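Local coordinates for DUF357 domain-containing protein (Archaeoglobus fulgidus DSM 4304, PDB 2OO2), which is of unknown function but folds into a compact bundle of three helices that pairs with a second copy of itself, at residues 34-37 with 42-45; 36-41 with 62-67. All coordinates share one frame; numbering follows the deposited sequence.

Contact 1: 34-37 with 42-45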
loop_
_atom_site.group_PDB
_atom_site.type_symbol
_atom_site.label_atom_id
_atom_site.label_comp_id
_atom_site.label_asym_id
_atom_site.label_seq_id
_atom_site.Cartn_x
_atom_site.Cartn_y
_atom_site.Cartn_z
ATOM N N ASN A 34 11.533 -6.971 -2.206
ATOM C CA ASN A 34 10.286 -6.558 -1.534
ATOM C C ASN A 34 9.049 -6.803 -2.377
ATOM O O ASN A 34 7.977 -7.410 -1.885
ATOM C CB ASN A 34 10.390 -5.086 -1.089
ATOM C CG ASN A 34 11.386 -4.894 0.068
ATOM O OD1 ASN A 34 11.916 -5.856 0.593
ATOM N ND2 ASN A 34 11.657 -3.662 0.427
ATOM N N ILE A 35 9.133 -6.362 -3.620
ATOM C CA ILE A 35 8.072 -6.605 -4.629
ATOM C C ILE A 35 7.611 -8.108 -4.722
ATOM O O ILE A 35 6.392 -8.447 -4.499
ATOM C CB ILE A 35 8.326 -5.929 -6.037
ATOM C CG1 ILE A 35 8.510 -4.405 -5.871
ATOM C CG2 ILE A 35 7.107 -6.191 -6.982
ATOM C CD1 ILE A 35 9.126 -3.686 -7.125
ATOM N N GLU A 36 8.574 -8.979 -5.031
ATOM C CA GLU A 36 8.327 -10.428 -5.113
ATOM C C GLU A 36 7.882 -10.989 -3.806
ATOM O O GLU A 36 6.946 -11.863 -3.827
ATOM C CB GLU A 36 9.512 -11.241 -5.674
ATOM C CG GLU A 36 9.206 -12.819 -5.913
ATOM C CD GLU A 36 7.787 -13.210 -6.597
ATOM O OE1 GLU A 36 7.582 -12.899 -7.827
ATOM O OE2 GLU A 36 6.921 -13.883 -5.916
ATOM N N ALA A 37 8.401 -10.431 -2.701
ATOM C CA ALA A 37 8.110 -10.935 -1.324
ATOM C C ALA A 37 6.610 -10.655 -1.108
ATOM O O ALA A 37 5.785 -11.623 -0.769
ATOM C CB ALA A 37 8.940 -10.268 -0.248
ATOM N N SER A 42 0.835 -11.939 -1.102
ATOM C CA SER A 42 -0.614 -11.752 -1.582
ATOM C C SER A 42 -1.225 -13.034 -2.147
ATOM O O SER A 42 -2.461 -13.413 -1.804
ATOM C CB SER A 42 -0.591 -10.627 -2.622
ATOM O OG SER A 42 -1.836 -10.397 -3.254
ATOM N N ARG A 43 -0.457 -13.700 -3.042
ATOM C CA ARG A 43 -0.842 -15.024 -3.681
ATOM C C ARG A 43 -1.229 -16.030 -2.611
ATOM O O ARG A 43 -2.334 -16.655 -2.690
ATOM C CB ARG A 43 0.304 -15.585 -4.577
ATOM C CG ARG A 43 0.278 -14.950 -5.976
ATOM C CD ARG A 43 0.907 -15.846 -7.091
ATOM N NE ARG A 43 2.311 -16.124 -6.759
ATOM C CZ ARG A 43 3.385 -15.651 -7.400
ATOM N NH1 ARG A 43 3.273 -14.883 -8.498
ATOM N NH2 ARG A 43 4.597 -15.964 -6.925
ATOM N N TYR A 44 -0.372 -16.140 -1.590
ATOM C CA TYR A 44 -0.572 -17.128 -0.499
ATOM C C TYR A 44 -1.825 -16.852 0.314
ATOM O O TYR A 44 -2.657 -17.791 0.501
ATOM C CB TYR A 44 0.607 -17.162 0.445
ATOM C CG TYR A 44 0.404 -18.037 1.686
ATOM C CD1 TYR A 44 0.234 -19.476 1.582
ATOM C CD2 TYR A 44 0.373 -17.468 2.938
ATOM C CE1 TYR A 44 0.092 -20.260 2.762
ATOM C CE2 TYR A 44 0.215 -18.245 4.124
ATOM C CZ TYR A 44 0.011 -19.643 3.974
ATOM O OH TYR A 44 -0.081 -20.335 5.114
ATOM N N PHE A 45 -1.971 -15.620 0.814
ATOM C CA PHE A 45 -3.219 -15.250 1.490
ATOM C C PHE A 45 -4.464 -15.310 0.623
ATOM O O PHE A 45 -5.571 -15.684 1.143
ATOM C CB PHE A 45 -3.093 -13.870 2.182
ATOM C CG PHE A 45 -1.987 -13.821 3.247
ATOM C CD1 PHE A 45 -2.006 -14.683 4.343
ATOM C CD2 PHE A 45 -0.913 -12.925 3.123
ATOM C CE1 PHE A 45 -1.014 -14.714 5.302
ATOM C CE2 PHE A 45 0.107 -12.937 4.113
ATOM C CZ PHE A 45 0.073 -13.804 5.185
HETATM O O HOH W 1 5.321 -13.112 -9.443
#

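Contact 2: 36-41 with 62-67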
loop_
_atom_site.group_PDB
_atom_site.type_symbol
_atom_site.label_atom_id
_atom_site.label_comp_id
_atom_site.label_asym_id
_atom_site.label_seq_id
_atom_site.Cartn_x
_atom_site.Cartn_y
_atom_site.Cartn_z
ATOM N N GLU A 36 8.574 -8.979 -5.031
ATOM C CA GLU A 36 8.327 -10.428 -5.113
ATOM C C GLU A 36 7.882 -10.989 -3.806
ATOM O O GLU A 36 6.946 -11.863 -3.827
ATOM C CB GLU A 36 9.512 -11.241 -5.674
ATOM C CG GLU A 36 9.206 -12.819 -5.913
ATOM C CD GLU A 36 7.787 -13.210 -6.597
ATOM O OE1 GLU A 36 7.582 -12.899 -7.827
ATOM O OE2 GLU A 36 6.921 -13.883 -5.916
ATOM N N ALA A 37 8.401 -10.431 -2.701
ATOM C CA ALA A 37 8.110 -10.935 -1.324
ATOM C C ALA A 37 6.610 -10.655 -1.108
ATOM O O ALA A 37 5.785 -11.623 -0.769
ATOM C CB ALA A 37 8.940 -10.268 -0.248
ATOM N N TYR A 38 6.159 -9.409 -1.396
ATOM C CA TYR A 38 4.632 -9.171 -1.168
ATOM C C TYR A 38 3.813 -9.783 -2.223
ATOM O O TYR A 38 2.585 -10.313 -1.906
ATOM C CB TYR A 38 4.354 -7.654 -1.157
ATOM C CG TYR A 38 4.800 -6.931 0.080
ATOM C CD1 TYR A 38 4.129 -7.035 1.247
ATOM C CD2 TYR A 38 5.935 -6.059 0.067
ATOM C CE1 TYR A 38 4.447 -6.370 2.370
ATOM C CE2 TYR A 38 6.292 -5.336 1.241
ATOM C CZ TYR A 38 5.573 -5.495 2.387
ATOM O OH TYR A 38 5.847 -4.841 3.611
ATOM N N ILE A 39 4.252 -9.839 -3.463
ATOM C CA ILE A 39 3.531 -10.710 -4.500
ATOM C C ILE A 39 3.310 -12.146 -4.017
ATOM O O ILE A 39 2.115 -12.646 -4.021
ATOM C CB ILE A 39 4.125 -10.753 -5.942
ATOM C CG1 ILE A 39 3.893 -9.433 -6.684
ATOM C CG2 ILE A 39 3.499 -11.932 -6.835
ATOM C CD1 ILE A 39 5.111 -9.155 -7.717
ATOM N N SER A 40 4.406 -12.806 -3.581
ATOM C CA SER A 40 4.292 -14.190 -3.005
ATOM C C SER A 40 3.244 -14.246 -1.870
ATOM O O SER A 40 2.308 -15.142 -1.853
ATOM C CB SER A 40 5.626 -14.704 -2.464
ATOM O OG SER A 40 5.505 -16.064 -2.039
ATOM N N ASP A 41 3.384 -13.315 -0.908
ATOM C CA ASP A 41 2.489 -13.223 0.246
ATOM C C ASP A 41 1.057 -12.947 -0.221
ATOM O O ASP A 41 0.063 -13.692 0.233
ATOM C CB ASP A 41 2.979 -12.085 1.165
ATOM C CG ASP A 41 3.992 -12.536 2.204
ATOM O OD1 ASP A 41 4.571 -13.643 2.157
ATOM O OD2 ASP A 41 4.127 -11.730 3.149
ATOM N N TRP A 62 2.597 -3.099 -5.111
ATOM C CA TRP A 62 2.483 -1.965 -6.023
ATOM C C TRP A 62 3.175 -0.666 -5.559
ATOM O O TRP A 62 3.768 0.059 -6.406
ATOM C CB TRP A 62 1.010 -1.723 -6.354
ATOM C CG TRP A 62 0.575 -2.562 -7.496
ATOM C CD1 TRP A 62 -0.309 -3.666 -7.454
ATOM C CD2 TRP A 62 0.923 -2.394 -8.882
ATOM N NE1 TRP A 62 -0.465 -4.152 -8.704
ATOM C CE2 TRP A 62 0.239 -3.393 -9.612
ATOM C CE3 TRP A 62 1.754 -1.479 -9.585
ATOM C CZ2 TRP A 62 0.373 -3.535 -11.003
ATOM C CZ3 TRP A 62 1.862 -1.614 -10.945
ATOM C CH2 TRP A 62 1.203 -2.640 -11.644
ATOM N N ALA A 63 3.146 -0.380 -4.244
ATOM C CA ALA A 63 3.735 0.850 -3.737
ATOM C C ALA A 63 5.264 0.761 -3.895
ATOM O O ALA A 63 5.866 1.761 -4.257
ATOM C CB ALA A 63 3.405 1.123 -2.276
ATOM N N TRP A 64 5.877 -0.375 -3.580
ATOM C CA TRP A 64 7.376 -0.533 -3.700
ATOM C C TRP A 64 7.745 -0.351 -5.166
ATOM O O TRP A 64 8.812 0.280 -5.484
ATOM C CB TRP A 64 7.879 -1.898 -3.217
ATOM C CG TRP A 64 8.051 -1.932 -1.705
ATOM C CD1 TRP A 64 7.133 -2.386 -0.793
ATOM C CD2 TRP A 64 9.147 -1.410 -0.962
ATOM N NE1 TRP A 64 7.619 -2.195 0.498
ATOM C CE2 TRP A 64 8.855 -1.592 0.412
ATOM C CE3 TRP A 64 10.371 -0.806 -1.328
ATOM C CZ2 TRP A 64 9.741 -1.185 1.429
ATOM C CZ3 TRP A 64 11.264 -0.430 -0.308
ATOM C CH2 TRP A 64 10.942 -0.605 1.035
ATOM N N LEU A 65 6.919 -0.934 -6.043
ATOM C CA LEU A 65 7.069 -0.814 -7.496
ATOM C C LEU A 65 6.888 0.623 -7.996
ATOM O O LEU A 65 7.867 1.202 -8.587
ATOM C CB LEU A 65 6.160 -1.822 -8.248
ATOM C CG LEU A 65 6.465 -2.016 -9.731
ATOM C CD1 LEU A 65 5.746 -3.277 -10.204
ATOM C CD2 LEU A 65 6.066 -0.827 -10.570
ATOM N N GLU A 66 5.742 1.261 -7.725
ATOM C CA GLU A 66 5.473 2.652 -8.151
ATOM C C GLU A 66 6.449 3.685 -7.569
ATOM O O GLU A 66 6.942 4.494 -8.301
ATOM C CB GLU A 66 4.059 3.112 -7.881
ATOM C CG GLU A 66 3.084 2.416 -8.834
ATOM C CD GLU A 66 3.356 2.705 -10.334
ATOM O OE1 GLU A 66 3.104 3.812 -10.833
ATOM O OE2 GLU A 66 3.759 1.789 -11.027
ATOM N N ILE A 67 6.733 3.591 -6.281
ATOM C CA ILE A 67 7.625 4.528 -5.596
ATOM C C ILE A 67 9.091 4.297 -6.012
ATOM O O ILE A 67 9.857 5.274 -6.130
ATOM C CB ILE A 67 7.418 4.562 -4.043
ATOM C CG1 ILE A 67 5.967 4.958 -3.702
ATOM C CG2 ILE A 67 8.409 5.530 -3.400
ATOM C CD1 ILE A 67 5.508 4.632 -2.234
HETATM O O HOH W 2 7.544 -3.050 3.438
#

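Contact 1: 34-37 with 42-45
E36 and R43 reach for each other along the surface of helix 29-47, forming an intrahelical i to i+7 salt bridge, two turns of the same helix apart. The bond is single and long: OE2 of E36 lies 3.3 Å from NH2 of R43, and with no hydrogen bond passing between the two groups it is a weak ion pair. The two side chains cross at about a right angle, yet the flat groups at their ends are turned only modestly against each other, the carboxylate and guanidinium planes being 27° apart. OE2 approaches the guanidinium obliquely, and OE2 to NH2 is the one direct contact, not a two-bonded bridge.

Both side chains bend to close the two-turn gap. In E36, CG stands anti to the backbone N (chi1 -174°), and a turn at chi2 (43°) then carries the carboxylate along the helix toward the later residues. R43 answers from the other end, its chain bent at chi3 so that the guanidinium comes back toward E36.

The same pair is joined a second time through a water. It donates to OE1 of E36 at 2.8 Å and accepts from NH1 of R43, so each carboxylate oxygen is linked to a different guanidinium nitrogen, one directly and one by solvent. The stronger polar partner of R43 lies on the first helix: E19 forms a salt bridge to NH1, so the arginine has two acidic partners, and the E19 bridge ties helix 29-47 to helix 3-21. NH1 thus serves E19 and the water, which it meets at 2.9 Å, while NH2 is the nitrogen nearest to OE2 of E36.

Contact 2: 36-41 with 62-67
Y38 and W64 meet rim to rim where helix 29-47 packs against helix 51-70 in the helical bundle. The nearest atoms are CE2 of Y38 and NE1 of W64, 3.5 Å apart, and the neighbouring indole carbon CD1 lies 3.7 Å from the same CE2. Neither ring lies over the face of the other: the tyrosine ring and the five-membered ring of the indole have centroids 5.5 Å apart and planes 21° from parallel, so this is not a stack.

A water closes the polar side of the pair. It accepts from NE1 of W64 at 3.1 Å and lies 2.5 Å from OH of Y38, sitting in the plane of both rings at their edges. The indole N-H and the phenol hydroxyl are therefore joined through one solvent molecule while CE2 of the tyrosine touches the NE1–CD1 edge of the indole directly.

Both side chains leave their helices in the same way, with CG beside the backbone N and anti to the carbonyl carbon (chi1 -74° in Y38, -83° in W64), which sends both rings out on the same side of the helix pair, where their rims meet. Further residues of the chain surround the two rings. The Y38 ring meets that of W60 at a shallow angle and also touches C57 and A61, whereas W64 has F31 edge-to-face and rests on N34 and I35. I67 of the second subunit packs on W64, so helix 51-70 contacts both helix 29-47 and the second subunit.

Overall arrangement
Contacts 1 and 2 share helix 29-47 and overlap at E36 and A37, with centres about 7 Å apart, but they use different sides of it. Both are surface contacts with no buried residue among those that touch. Contact 1 stays within the one helix and is ionic, on an exposed flank beside helix 3-21; contact 2 joins this helix to helix 51-70 through partly exposed aromatic rings near the dimer interface. Each pairs a direct touch with one bridging water. The two contacts also touch: buried I35 packs on W64 and L65, and the amide ND2 of N34 lies 3.2 Å from CH2 of W64.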